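Local coordinates for protein choline dehydrogenase and related flavoproteins (Aspergillus oryzae, PDB 3Q9T) that oxidises formate as a member of the glucose-methanol-choline oxidoreductase family, using 8-formyl-FAD as its cofactor, at residues T32-E37 / T222-V227; D8-G13 / F256-E261; D382-L387 / D454-A459. All coordinates share one frame; numbering follows the deposited sequence.

Contact 1 of 3, residues T32-E37 / T222-V227. With FAY ([(2R,3S,4R,5R)-5-(6-amino-9H-purin-9-yl)-3,4-dihydroxytetrahydrofuran-2-yl]methyl (2R,3S,4S)-5-(8-formyl-7-methyl-2,4-dioxo-3,4-dihydrobenzo[g]pteridin-10(2H)-yl)-2,3,4-trihydroxypentyl dihydrogen diphosphate), chain D.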
loop_
_atom_site.group_PDB
_atom_site.type_symbol
_atom_site.label_atom_id
_atom_site.label_comp_id
_atom_site.label_asym_id
_atom_site.label_seq_id
_atom_site.Cartn_x
_atom_site.Cartn_y
_atom_site.Cartn_z
ATOM N N THR A 32 25.773 -28.391 27.056
ATOM C CA THR A 32 24.468 -27.795 27.373
ATOM C C THR A 32 24.088 -26.718 26.371
ATOM O O THR A 32 24.866 -25.801 26.106
ATOM C CB THR A 32 24.433 -27.153 28.767
ATOM O OG1 THR A 32 25.615 -26.357 28.953
ATOM C CG2 THR A 32 24.336 -28.218 29.850
ATOM N N VAL A 33 22.877 -26.822 25.842
ATOM C CA VAL A 33 22.391 -25.884 24.837
ATOM C C VAL A 33 21.036 -25.321 25.265
ATOM O O VAL A 33 20.113 -26.073 25.652
ATOM C CB VAL A 33 22.238 -26.579 23.444
ATOM C CG1 VAL A 33 21.859 -25.570 22.342
ATOM C CG2 VAL A 33 23.508 -27.330 23.064
ATOM N N LEU A 34 20.917 -23.998 25.200
ATOM C CA LEU A 34 19.631 -23.341 25.432
ATOM C C LEU A 34 19.097 -22.775 24.125
ATOM O O LEU A 34 19.849 -22.179 23.364
ATOM C CB LEU A 34 19.767 -22.201 26.451
ATOM C CG LEU A 34 18.603 -21.195 26.503
ATOM C CD1 LEU A 34 17.387 -21.794 27.211
ATOM C CD2 LEU A 34 19.035 -19.909 27.188
ATOM N N ILE A 35 17.803 -22.972 23.869
ATOM C CA ILE A 35 17.111 -22.269 22.791
ATOM C C ILE A 35 15.993 -21.354 23.318
ATOM O O ILE A 35 15.040 -21.827 23.920
ATOM C CB ILE A 35 16.474 -23.247 21.778
ATOM C CG1 ILE A 35 17.506 -24.264 21.292
ATOM C CG2 ILE A 35 15.883 -22.471 20.603
ATOM C CD1 ILE A 35 16.901 -25.453 20.567
ATOM N N VAL A 36 16.108 -20.051 23.077
ATOM C CA VAL A 36 14.996 -19.129 23.328
ATOM C C VAL A 36 14.235 -18.850 22.033
ATOM O O VAL A 36 14.826 -18.742 20.960
ATOM C CB VAL A 36 15.438 -17.802 24.008
ATOM C CG1 VAL A 36 16.008 -18.073 25.401
ATOM C CG2 VAL A 36 16.429 -17.038 23.152
ATOM N N GLU A 37 12.914 -18.756 22.148
ATOM C CA GLU A 37 12.017 -18.719 21.002
ATOM C C GLU A 37 10.735 -18.014 21.410
ATOM O O GLU A 37 10.166 -18.328 22.459
ATOM C CB GLU A 37 11.674 -20.139 20.559
ATOM C CG GLU A 37 10.528 -20.234 19.586
ATOM C CD GLU A 37 10.746 -19.379 18.347
ATOM O OE1 GLU A 37 11.887 -19.320 17.851
ATOM O OE2 GLU A 37 9.779 -18.752 17.882
ATOM N N THR A 222 17.911 -27.260 26.453
ATOM C CA THR A 222 16.801 -26.643 27.165
ATOM C C THR A 222 16.023 -25.768 26.190
ATOM O O THR A 222 16.579 -24.868 25.551
ATOM C CB THR A 222 17.254 -25.820 28.404
ATOM O OG1 THR A 222 17.921 -26.680 29.336
ATOM C CG2 THR A 222 16.048 -25.193 29.107
ATOM N N ILE A 223 14.736 -26.052 26.042
ATOM C CA ILE A 223 13.928 -25.207 25.182
ATOM C C ILE A 223 12.979 -24.283 25.946
ATOM O O ILE A 223 12.053 -24.732 26.628
ATOM C CB ILE A 223 13.189 -26.006 24.103
ATOM C CG1 ILE A 223 14.198 -26.844 23.311
ATOM C CG2 ILE A 223 12.477 -25.047 23.167
ATOM C CD1 ILE A 223 13.578 -27.909 22.423
ATOM N N VAL A 224 13.220 -22.984 25.808
ATOM C CA VAL A 224 12.363 -21.966 26.421
ATOM C C VAL A 224 11.589 -21.217 25.332
ATOM O O VAL A 224 12.118 -20.302 24.701
ATOM C CB VAL A 224 13.175 -20.983 27.276
ATOM C CG1 VAL A 224 12.280 -19.876 27.840
ATOM C CG2 VAL A 224 13.881 -21.729 28.399
ATOM N N PRO A 225 10.349 -21.655 25.079
ATOM C CA PRO A 225 9.425 -21.071 24.111
ATOM C C PRO A 225 8.647 -19.928 24.757
ATOM O O PRO A 225 8.771 -19.715 25.965
ATOM C CB PRO A 225 8.472 -22.229 23.825
ATOM C CG PRO A 225 8.401 -22.975 25.142
ATOM C CD PRO A 225 9.775 -22.836 25.755
ATOM N N GLU A 226 7.850 -19.212 23.969
ATOM C CA GLU A 226 7.019 -18.122 24.494
ATOM C C GLU A 226 7.813 -17.044 25.227
ATOM O O GLU A 226 7.328 -16.513 26.214
ATOM C CB GLU A 226 5.964 -18.641 25.469
ATOM C CG GLU A 226 5.229 -19.874 25.024
ATOM C CD GLU A 226 3.894 -19.552 24.429
ATOM O OE1 GLU A 226 3.796 -18.523 23.723
ATOM O OE2 GLU A 226 2.940 -20.322 24.678
ATOM N N VAL A 227 9.017 -16.714 24.759
ATOM C CA VAL A 227 9.761 -15.603 25.338
ATOM C C VAL A 227 10.237 -14.695 24.226
ATOM O O VAL A 227 10.675 -15.161 23.179
ATOM C CB VAL A 227 10.974 -16.056 26.189
ATOM C CG1 VAL A 227 10.518 -16.884 27.386
ATOM C CG2 VAL A 227 11.991 -16.825 25.331
HETATM P P FAY D . 15.700 -18.571 9.207
HETATM N N1 FAY D . 11.971 -21.561 1.185
HETATM C C2 FAY D . 12.050 -22.753 0.469
HETATM O O2 FAY D . 13.135 -23.295 0.293
HETATM N N3 FAY D . 10.936 -23.560 0.371
HETATM C C4 FAY D . 9.694 -22.980 0.440
HETATM O O4 FAY D . 8.813 -23.417 -0.323
HETATM N N5 FAY D . 8.364 -21.174 1.254
HETATM C C6 FAY D . 6.948 -19.747 2.470
HETATM C C7 FAY D . 6.730 -18.807 3.462
HETATM C C8 FAY D . 7.819 -18.294 4.174
HETATM O O8 FAY D . 8.439 -17.133 6.113
HETATM C C9 FAY D . 9.097 -18.827 3.960
HETATM P PA FAY D . 13.338 -18.301 10.742
HETATM C "C1'" FAY D . 11.851 -19.662 3.362
HETATM C C10 FAY D . 10.745 -21.034 1.515
HETATM N N10 FAY D . 10.632 -20.094 2.543
HETATM N N1A FAY D . 12.328 -13.056 20.285
HETATM O O1A FAY D . 12.177 -17.375 10.594
HETATM C C1B FAY D . 12.292 -16.397 16.234
HETATM O O1P FAY D . 16.355 -19.544 10.158
HETATM C "C2'" FAY D . 12.162 -20.658 4.503
HETATM O "O2'" FAY D . 10.964 -20.971 5.118
HETATM C C2A FAY D . 12.316 -14.438 20.331
HETATM O O2A FAY D . 13.075 -19.693 10.256
HETATM C C2B FAY D . 11.155 -16.648 15.259
HETATM O O2B FAY D . 9.927 -16.947 15.898
HETATM O O2P FAY D . 16.715 -17.593 8.642
HETATM C "C3'" FAY D . 13.236 -20.366 5.601
HETATM O "O3'" FAY D . 12.889 -20.769 6.924
HETATM N N3A FAY D . 12.304 -15.179 19.161
HETATM C C3B FAY D . 11.678 -17.842 14.492
HETATM O O3B FAY D . 11.406 -19.005 15.234
HETATM O O3P FAY D . 14.607 -17.688 9.997
HETATM C "C4'" FAY D . 13.715 -18.938 5.683
HETATM O "O4'" FAY D . 14.054 -18.568 4.350
HETATM C C4A FAY D . 12.311 -14.542 17.962
HETATM C C4B FAY D . 13.175 -17.650 14.509
HETATM O O4B FAY D . 13.455 -16.670 15.493
HETATM C C4X FAY D . 9.608 -21.699 1.016
HETATM C "C5'" FAY D . 14.919 -18.814 6.648
HETATM O "O5'" FAY D . 14.855 -19.291 8.001
HETATM C C5A FAY D . 12.333 -13.152 17.896
HETATM C C5B FAY D . 13.694 -17.226 13.148
HETATM O O5B FAY D . 13.719 -18.364 12.322
HETATM C C5X FAY D . 8.245 -20.106 2.117
HETATM C C6A FAY D . 12.335 -12.397 19.067
HETATM N N6A FAY D . 12.255 -11.061 19.005
HETATM N N7A FAY D . 12.342 -12.797 16.595
HETATM C C7M FAY D . 5.341 -18.233 3.606
HETATM C C8A FAY D . 12.338 -13.912 15.834
HETATM C C8M FAY D . 7.540 -17.610 5.457
HETATM C C9A FAY D . 9.338 -19.699 2.900
HETATM N N9A FAY D . 12.313 -14.994 16.665
#
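The parallel pairing of Leu-34, Ile-35 and Val-36 with Thr-222, Ile-223 and Val-224 forms one edge of the Rossmann-type, FAD-binding sheet. Strand 221-224 is outermost and lies beside strand 33-36, the two running only 14° apart. Their backbones are laced in register: Thr-222 N gives to Val-33 O, Ile-35 N gives to Thr-222 O at 2.8 Å, and Val-224 N gives to Ile-35 O at 2.9 Å. The fourth rung, from Glu-37 N to Val-224 O, is weak. Past it segment 222-227 turns at Pro-225 and Glu-226, and Val-227 N closes the ladder with a nearly straight bond to Glu-37 O.

On the face carrying Leu-34 and Val-36, the CD1 methyl of Leu-34 slants across to Val-224 CG2 at 3.7 Å, while Val-227 CG2 rests against CB of Val-36 at 3.8 Å. The other face carries Ile-35 and Ile-223, lying side by side and pointing the same way; the loop residue Val-215 touches both, and helix 16-25 packs on Ile-35.

The ladder ends where the cofactor begins. Glu-37, just past the C-terminal end of the second strand of the Rossmann unit, is the acid that classically grips the adenosine ribose. With CG anti to the backbone N (chi1 167°) and the chain bent at the next bond (chi2 55°), its carboxylate is carried away from the strand pair. Gly-39 N also bonds OE2, helping to hold the group in its orientation. The two oxygens share the ribose diol between them: OE1 of Glu-37 accepts from FAY O3B at 2.7 Å, and OE2 of Glu-37 accepts from FAY O2B, also at 2.7 Å.

Contact 2 of 3, residues D8-G13 / F256-E261. With FAY ([(2R,3S,4R,5R)-5-(6-amino-9H-purin-9-yl)-3,4-dihydroxytetrahydrofuran-2-yl]methyl (2R,3S,4S)-5-(8-formyl-7-methyl-2,4-dioxo-3,4-dihydrobenzo[g]pteridin-10(2H)-yl)-2,3,4-trihydroxypentyl dihydrogen diphosphate), chain D.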
loop_
_atom_site.group_PDB
_atom_site.type_symbol
_atom_site.label_atom_id
_atom_site.label_comp_id
_atom_site.label_asym_id
_atom_site.label_seq_id
_atom_site.Cartn_x
_atom_site.Cartn_y
_atom_site.Cartn_z
ATOM N N ASP A 8 26.472 -23.794 27.854
ATOM C CA ASP A 8 27.593 -23.692 26.913
ATOM C C ASP A 8 27.236 -22.833 25.700
ATOM O O ASP A 8 28.002 -21.938 25.304
ATOM C CB ASP A 8 28.046 -25.076 26.432
ATOM C CG ASP A 8 29.026 -25.747 27.393
ATOM O OD1 ASP A 8 29.412 -25.123 28.399
ATOM O OD2 ASP A 8 29.425 -26.900 27.124
ATOM N N PHE A 9 26.082 -23.116 25.101
ATOM C CA PHE A 9 25.656 -22.389 23.906
ATOM C C PHE A 9 24.217 -21.941 24.017
ATOM O O PHE A 9 23.333 -22.725 24.399
ATOM C CB PHE A 9 25.820 -23.237 22.645
ATOM C CG PHE A 9 27.239 -23.593 22.346
ATOM C CD1 PHE A 9 28.115 -22.639 21.859
ATOM C CD2 PHE A 9 27.703 -24.883 22.557
ATOM C CE1 PHE A 9 29.419 -22.968 21.581
ATOM C CE2 PHE A 9 29.016 -25.222 22.285
ATOM C CZ PHE A 9 29.879 -24.267 21.804
ATOM N N VAL A 10 23.986 -20.678 23.670
ATOM C CA VAL A 10 22.624 -20.144 23.633
ATOM C C VAL A 10 22.256 -19.846 22.186
ATOM O O VAL A 10 22.961 -19.105 21.511
ATOM C CB VAL A 10 22.499 -18.868 24.478
ATOM C CG1 VAL A 10 21.138 -18.238 24.300
ATOM C CG2 VAL A 10 22.772 -19.171 25.970
ATOM N N ILE A 11 21.178 -20.453 21.696
ATOM C CA ILE A 11 20.639 -20.070 20.388
ATOM C C ILE A 11 19.435 -19.138 20.579
ATOM O O ILE A 11 18.466 -19.475 21.272
ATOM C CB ILE A 11 20.241 -21.277 19.520
ATOM C CG1 ILE A 11 21.476 -21.983 18.938
ATOM C CG2 ILE A 11 19.335 -20.832 18.358
ATOM C CD1 ILE A 11 22.294 -22.715 19.946
ATOM N N VAL A 12 19.520 -17.959 19.978
ATOM C CA VAL A 12 18.470 -16.948 20.100
ATOM C C VAL A 12 17.602 -16.987 18.863
ATOM O O VAL A 12 17.980 -16.451 17.816
ATOM C CB VAL A 12 19.078 -15.542 20.251
ATOM C CG1 VAL A 12 17.989 -14.493 20.406
ATOM C CG2 VAL A 12 20.006 -15.515 21.458
ATOM N N GLY A 13 16.437 -17.629 18.990
ATOM C CA GLY A 13 15.557 -17.855 17.863
ATOM C C GLY A 13 15.597 -19.318 17.451
ATOM O O GLY A 13 16.538 -19.746 16.803
ATOM N N PHE A 256 19.817 -15.083 30.360
ATOM C CA PHE A 256 20.479 -16.381 30.204
ATOM C C PHE A 256 21.864 -16.160 29.619
ATOM O O PHE A 256 22.046 -15.304 28.749
ATOM C CB PHE A 256 19.687 -17.330 29.317
ATOM C CG PHE A 256 18.307 -17.638 29.823
ATOM C CD1 PHE A 256 18.123 -18.429 30.954
ATOM C CD2 PHE A 256 17.190 -17.153 29.161
ATOM C CE1 PHE A 256 16.854 -18.720 31.419
ATOM C CE2 PHE A 256 15.907 -17.437 29.619
ATOM C CZ PHE A 256 15.738 -18.222 30.751
ATOM N N PHE A 257 22.833 -16.938 30.093
ATOM C CA PHE A 257 24.232 -16.698 29.768
ATOM C C PHE A 257 24.833 -17.861 29.020
ATOM O O PHE A 257 24.482 -19.023 29.265
ATOM C CB PHE A 257 25.031 -16.412 31.043
ATOM C CG PHE A 257 24.620 -15.141 31.731
ATOM C CD1 PHE A 257 25.181 -13.934 31.370
ATOM C CD2 PHE A 257 23.655 -15.156 32.715
ATOM C CE1 PHE A 257 24.790 -12.754 31.981
ATOM C CE2 PHE A 257 23.254 -13.975 33.330
ATOM C CZ PHE A 257 23.830 -12.781 32.967
ATOM N N ALA A 258 25.730 -17.540 28.095
ATOM C CA ALA A 258 26.430 -18.568 27.352
ATOM C C ALA A 258 27.860 -18.596 27.840
ATOM O O ALA A 258 28.527 -17.565 27.881
ATOM C CB ALA A 258 26.380 -18.294 25.844
ATOM N N ASP A 259 28.330 -19.779 28.203
ATOM C CA ASP A 259 29.715 -19.930 28.627
ATOM C C ASP A 259 30.684 -20.064 27.456
ATOM O O ASP A 259 31.854 -19.735 27.578
ATOM C CB ASP A 259 29.831 -21.086 29.606
ATOM C CG ASP A 259 29.104 -20.792 30.889
ATOM O OD1 ASP A 259 29.043 -19.592 31.247
ATOM O OD2 ASP A 259 28.570 -21.730 31.513
ATOM N N ARG A 260 30.186 -20.504 26.308
ATOM C CA ARG A 260 31.019 -20.542 25.123
ATOM C C ARG A 260 30.606 -19.474 24.127
ATOM O O ARG A 260 31.365 -18.557 23.852
ATOM C CB ARG A 260 30.972 -21.919 24.469
ATOM C CG ARG A 260 31.481 -23.036 25.378
ATOM C CD ARG A 260 32.866 -22.727 25.950
ATOM N NE ARG A 260 33.305 -23.795 26.841
ATOM C CZ ARG A 260 34.210 -24.717 26.529
ATOM N NH1 ARG A 260 34.818 -24.703 25.343
ATOM N NH2 ARG A 260 34.516 -25.650 27.420
ATOM N N GLU A 261 29.406 -19.599 23.571
ATOM C CA GLU A 261 29.007 -18.699 22.497
ATOM C C GLU A 261 27.513 -18.507 22.399
ATOM O O GLU A 261 26.729 -19.396 22.713
ATOM C CB GLU A 261 29.528 -19.201 21.151
ATOM C CG GLU A 261 31.048 -19.245 21.029
ATOM C CD GLU A 261 31.483 -19.549 19.611
ATOM O OE1 GLU A 261 30.974 -18.882 18.686
ATOM O OE2 GLU A 261 32.320 -20.458 19.417
HETATM P P FAY D . 15.700 -18.571 9.207
HETATM N N1 FAY D . 11.971 -21.561 1.185
HETATM C C2 FAY D . 12.050 -22.753 0.469
HETATM O O2 FAY D . 13.135 -23.295 0.293
HETATM N N3 FAY D . 10.936 -23.560 0.371
HETATM C C4 FAY D . 9.694 -22.980 0.440
HETATM O O4 FAY D . 8.813 -23.417 -0.323
HETATM N N5 FAY D . 8.364 -21.174 1.254
HETATM C C6 FAY D . 6.948 -19.747 2.470
HETATM C C7 FAY D . 6.730 -18.807 3.462
HETATM C C8 FAY D . 7.819 -18.294 4.174
HETATM O O8 FAY D . 8.439 -17.133 6.113
HETATM C C9 FAY D . 9.097 -18.827 3.960
HETATM P PA FAY D . 13.338 -18.301 10.742
HETATM C "C1'" FAY D . 11.851 -19.662 3.362
HETATM C C10 FAY D . 10.745 -21.034 1.515
HETATM N N10 FAY D . 10.632 -20.094 2.543
HETATM N N1A FAY D . 12.328 -13.056 20.285
HETATM O O1A FAY D . 12.177 -17.375 10.594
HETATM C C1B FAY D . 12.292 -16.397 16.234
HETATM O O1P FAY D . 16.355 -19.544 10.158
HETATM C "C2'" FAY D . 12.162 -20.658 4.503
HETATM O "O2'" FAY D . 10.964 -20.971 5.118
HETATM C C2A FAY D . 12.316 -14.438 20.331
HETATM O O2A FAY D . 13.075 -19.693 10.256
HETATM C C2B FAY D . 11.155 -16.648 15.259
HETATM O O2B FAY D . 9.927 -16.947 15.898
HETATM O O2P FAY D . 16.715 -17.593 8.642
HETATM C "C3'" FAY D . 13.236 -20.366 5.601
HETATM O "O3'" FAY D . 12.889 -20.769 6.924
HETATM N N3A FAY D . 12.304 -15.179 19.161
HETATM C C3B FAY D . 11.678 -17.842 14.492
HETATM O O3B FAY D . 11.406 -19.005 15.234
HETATM O O3P FAY D . 14.607 -17.688 9.997
HETATM C "C4'" FAY D . 13.715 -18.938 5.683
HETATM O "O4'" FAY D . 14.054 -18.568 4.350
HETATM C C4A FAY D . 12.311 -14.542 17.962
HETATM C C4B FAY D . 13.175 -17.650 14.509
HETATM O O4B FAY D . 13.455 -16.670 15.493
HETATM C C4X FAY D . 9.608 -21.699 1.016
HETATM C "C5'" FAY D . 14.919 -18.814 6.648
HETATM O "O5'" FAY D . 14.855 -19.291 8.001
HETATM C C5A FAY D . 12.333 -13.152 17.896
HETATM C C5B FAY D . 13.694 -17.226 13.148
HETATM O O5B FAY D . 13.719 -18.364 12.322
HETATM C C5X FAY D . 8.245 -20.106 2.117
HETATM C C6A FAY D . 12.335 -12.397 19.067
HETATM N N6A FAY D . 12.255 -11.061 19.005
HETATM N N7A FAY D . 12.342 -12.797 16.595
HETATM C C7M FAY D . 5.341 -18.233 3.606
HETATM C C8A FAY D . 12.338 -13.912 15.834
HETATM C C8M FAY D . 7.540 -17.610 5.457
HETATM C C9A FAY D . 9.338 -19.699 2.900
HETATM N N9A FAY D . 12.313 -14.994 16.665
HETATM O O HOH W 1 28.523 -24.243 30.982
HETATM O O HOH W 2 32.174 -24.627 29.116
#
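The ring of Phe-9 is overlaid on one face by Arg-260, whose CG sits above it, while Glu-261 meets its edge: Glu-261 CB lies in the ring plane, 3.8 Å from Phe-9 CD1, and Glu-261 O lies near that plane. Arg-260 CB comes within 3.4 Å of Phe-9 CE1. The arginine touches the ring with its aliphatic stem, and its guanidinium plane is turned 47° from the ring. The edge of that guanidinium is used instead by a water, which accepts from Arg-260 NE at 2.7 Å and donates to Asp-8 OD1, bridging two charges too far apart for a salt bridge. A second water donates to both Asp-8 OD1 and Asp-259 OD2, probably easing the nearness of the two acids; Asp-259 OD1 is hydrogen-bonded to His-6.

The backbone fastens the corner. Asp-8 O accepts twice: Arg-260 N comes in the carbonyl plane on a lone pair at 2.8 Å, and Glu-261 N gives a longer bond of 3.2 Å. Val-10 N then gives to Glu-261 O, setting up a parallel bridge between Phe-9 and Glu-261. Val-10 CG2 packs on Ala-258 CB at 3.7 Å.

Arg-260 reaches Asp-575 (salt bridge) and His-573 of the C-terminal tail, while Glu-261 bonds His-573 and forms a salt bridge with Arg-539 of strand 538-540; His-573 also meets the Phe-9 ring edge-to-face. Both segments turn a corner here, from the mixed sheet of strands 6-7 and 253-258 into the parallel Rossmann sheet, where strand 9-12 lies between strands 33-36 and 261-264 and leads to Gly-13 against the cofactor ribose.

Contact 3 of 3, residues D382-L387 / D454-A459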
loop_
_atom_site.group_PDB
_atom_site.type_symbol
_atom_site.label_atom_id
_atom_site.label_comp_id
_atom_site.label_asym_id
_atom_site.label_seq_id
_atom_site.Cartn_x
_atom_site.Cartn_y
_atom_site.Cartn_z
ATOM N N ASP A 382 24.702 -10.564 -20.102
ATOM C CA ASP A 382 23.365 -10.497 -19.529
ATOM C C ASP A 382 23.412 -9.927 -18.121
ATOM O O ASP A 382 24.089 -10.477 -17.254
ATOM C CB ASP A 382 22.757 -11.906 -19.483
ATOM C CG ASP A 382 21.449 -11.954 -18.731
ATOM O OD1 ASP A 382 21.216 -12.953 -18.016
ATOM O OD2 ASP A 382 20.647 -10.994 -18.857
ATOM N N PRO A 383 22.689 -8.818 -17.884
ATOM C CA PRO A 383 22.663 -8.203 -16.547
ATOM C C PRO A 383 22.172 -9.135 -15.452
ATOM O O PRO A 383 22.722 -9.100 -14.360
ATOM C CB PRO A 383 21.687 -7.022 -16.714
ATOM C CG PRO A 383 21.747 -6.682 -18.182
ATOM C CD PRO A 383 21.996 -7.996 -18.896
ATOM N N PHE A 384 21.153 -9.943 -15.729
ATOM C CA PHE A 384 20.544 -10.769 -14.685
ATOM C C PHE A 384 21.381 -11.981 -14.278
ATOM O O PHE A 384 21.720 -12.160 -13.093
ATOM C CB PHE A 384 19.137 -11.231 -15.106
ATOM C CG PHE A 384 18.248 -10.112 -15.564
ATOM C CD1 PHE A 384 17.617 -9.285 -14.644
ATOM C CD2 PHE A 384 18.041 -9.888 -16.913
ATOM C CE1 PHE A 384 16.807 -8.248 -15.064
ATOM C CE2 PHE A 384 17.232 -8.855 -17.339
ATOM C CZ PHE A 384 16.611 -8.033 -16.414
ATOM N N SER A 385 21.700 -12.813 -15.257
ATOM C CA SER A 385 22.370 -14.087 -14.999
ATOM C C SER A 385 23.548 -14.268 -15.956
ATOM O O SER A 385 23.497 -15.114 -16.847
ATOM C CB SER A 385 21.384 -15.238 -15.199
ATOM O OG SER A 385 20.318 -15.184 -14.273
ATOM N N PRO A 386 24.617 -13.473 -15.773
ATOM C CA PRO A 386 25.715 -13.471 -16.747
ATOM C C PRO A 386 26.534 -14.761 -16.725
ATOM O O PRO A 386 27.483 -14.892 -17.490
ATOM C CB PRO A 386 26.590 -12.307 -16.281
ATOM C CG PRO A 386 26.343 -12.224 -14.794
ATOM C CD PRO A 386 24.892 -12.601 -14.612
ATOM N N LEU A 387 26.171 -15.696 -15.859
ATOM C CA LEU A 387 26.974 -16.898 -15.641
ATOM C C LEU A 387 26.135 -18.143 -15.902
ATOM O O LEU A 387 26.421 -19.218 -15.376
ATOM C CB LEU A 387 27.501 -16.923 -14.202
ATOM C CG LEU A 387 28.932 -16.511 -13.855
ATOM C CD1 LEU A 387 29.515 -15.497 -14.822
ATOM C CD2 LEU A 387 28.988 -15.990 -12.425
ATOM N N ASP A 454 14.239 -0.630 -13.459
ATOM C CA ASP A 454 13.269 -0.939 -14.526
ATOM C C ASP A 454 13.519 -2.256 -15.273
ATOM O O ASP A 454 12.570 -2.932 -15.693
ATOM C CB ASP A 454 13.218 0.202 -15.536
ATOM C CG ASP A 454 12.415 1.399 -15.041
ATOM O OD1 ASP A 454 11.955 1.401 -13.874
ATOM O OD2 ASP A 454 12.253 2.348 -15.834
ATOM N N LEU A 455 14.786 -2.619 -15.465
ATOM C CA LEU A 455 15.105 -3.896 -16.126
ATOM C C LEU A 455 14.392 -5.073 -15.466
ATOM O O LEU A 455 13.964 -5.989 -16.152
ATOM C CB LEU A 455 16.606 -4.171 -16.123
ATOM C CG LEU A 455 17.481 -4.035 -17.365
ATOM C CD1 LEU A 455 18.311 -5.325 -17.560
ATOM C CD2 LEU A 455 16.707 -3.661 -18.635
ATOM N N ASP A 456 14.267 -5.041 -14.137
ATOM C CA ASP A 456 13.565 -6.095 -13.390
ATOM C C ASP A 456 12.107 -6.170 -13.803
ATOM O O ASP A 456 11.524 -7.251 -13.858
ATOM C CB ASP A 456 13.649 -5.868 -11.870
ATOM C CG ASP A 456 14.906 -6.466 -11.240
ATOM O OD1 ASP A 456 15.720 -7.075 -11.967
ATOM O OD2 ASP A 456 15.079 -6.332 -9.999
ATOM N N ILE A 457 11.494 -5.014 -14.052
ATOM C CA ILE A 457 10.105 -4.984 -14.496
ATOM C C ILE A 457 10.012 -5.643 -15.875
ATOM O O ILE A 457 9.118 -6.439 -16.145
ATOM C CB ILE A 457 9.551 -3.526 -14.578
ATOM C CG1 ILE A 457 9.558 -2.862 -13.190
ATOM C CG2 ILE A 457 8.156 -3.507 -15.190
ATOM C CD1 ILE A 457 9.034 -1.415 -13.186
ATOM N N ILE A 458 10.965 -5.320 -16.735
ATOM C CA ILE A 458 10.978 -5.867 -18.094
ATOM C C ILE A 458 11.144 -7.385 -18.070
ATOM O O ILE A 458 10.467 -8.094 -18.804
ATOM C CB ILE A 458 12.079 -5.203 -18.955
ATOM C CG1 ILE A 458 11.666 -3.771 -19.263
ATOM C CG2 ILE A 458 12.344 -5.997 -20.226
ATOM C CD1 ILE A 458 12.811 -2.839 -19.492
ATOM N N ALA A 459 12.024 -7.884 -17.209
ATOM C CA ALA A 459 12.207 -9.323 -17.082
ATOM C C ALA A 459 10.946 -9.988 -16.523
ATOM O O ALA A 459 10.501 -11.025 -17.033
ATOM C CB ALA A 459 13.421 -9.641 -16.197
#
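Phe-384, from the loop between helix 369-377 and strand 392-397, drives its ring against Leu-455, Asp-456 and Ala-459 on the first turns of helix 454-473. CB points toward the helix, and with CG anti to the carbonyl carbon (chi1 -51°) the ring goes on in that direction. Along one side of the ring, Phe-384 CD1 is the first atom to near the helix, 4.0 Å from Asp-456 OD1; Phe-384 CE1 then closes on the same oxygen at 3.5 Å. This carboxylate oxygen lies in the ring plane at the edge, and carboxylate and ring are nearly coplanar, 24° apart. On the other side, CE2 of Phe-384 meets the CD1 methyl of Leu-455 at 3.7 Å. At the tip, Phe-384 CZ lies 3.4 Å from both Leu-455 CD1 and Leu-455 O. Ala-459 CB, one turn further along the helix, makes an off-centre CH-pi contact 4.0 Å from the centroid of the Phe-384 ring.

Beside the phenylalanine, Pro-383 crosses Leu-455 at about a right angle, its CG 3.7 Å from Leu-455 CD1, so one leucine methyl serves both loop residues. The loop is itself braced behind the ring by an Asx motif, in which Asp-382 OD1 accepts from Ser-385 N; Arg-360 makes a salt bridge to the same aspartate. Leu-365 of helix 362-365 touches both Phe-384 and Ala-459.

The two segments are joined without hydrogen bonds, by apolar packing and by the ring's edge. The oxygens there have stronger partners: Asp-456 OD1 is hydrogen-bonded to Ile-427 N and its OD2 to Ser-428, and Leu-455 O accepts from Ala-459 N. The weakly positive ring hydrogens probably add a modest electrostatic attraction.

In the fold
Contacts 1 and 2 lie 10 Å apart, centre to centre, and meet in the parallel Rossmann sheet, where strands 33-36 and 9-12 are neighbours: Leu-34 O lies 2.7 Å from Ile-11 N, a probable hydrogen bond. Along the chain contact 1 is nested inside the loop closed by contact 2, and both reach the adenosine end of the cofactor. Contact 3 follows in series, on the opposite side of the chain's centre, its centre about 43 Å from contact 1 and 42 Å from contact 2. The first two thus join strands of the dinucleotide-binding sheet, contact 2 also linking it to the mixed sheet, whereas the third joins a loop to helix 454-473 far from the annotated FAD sites.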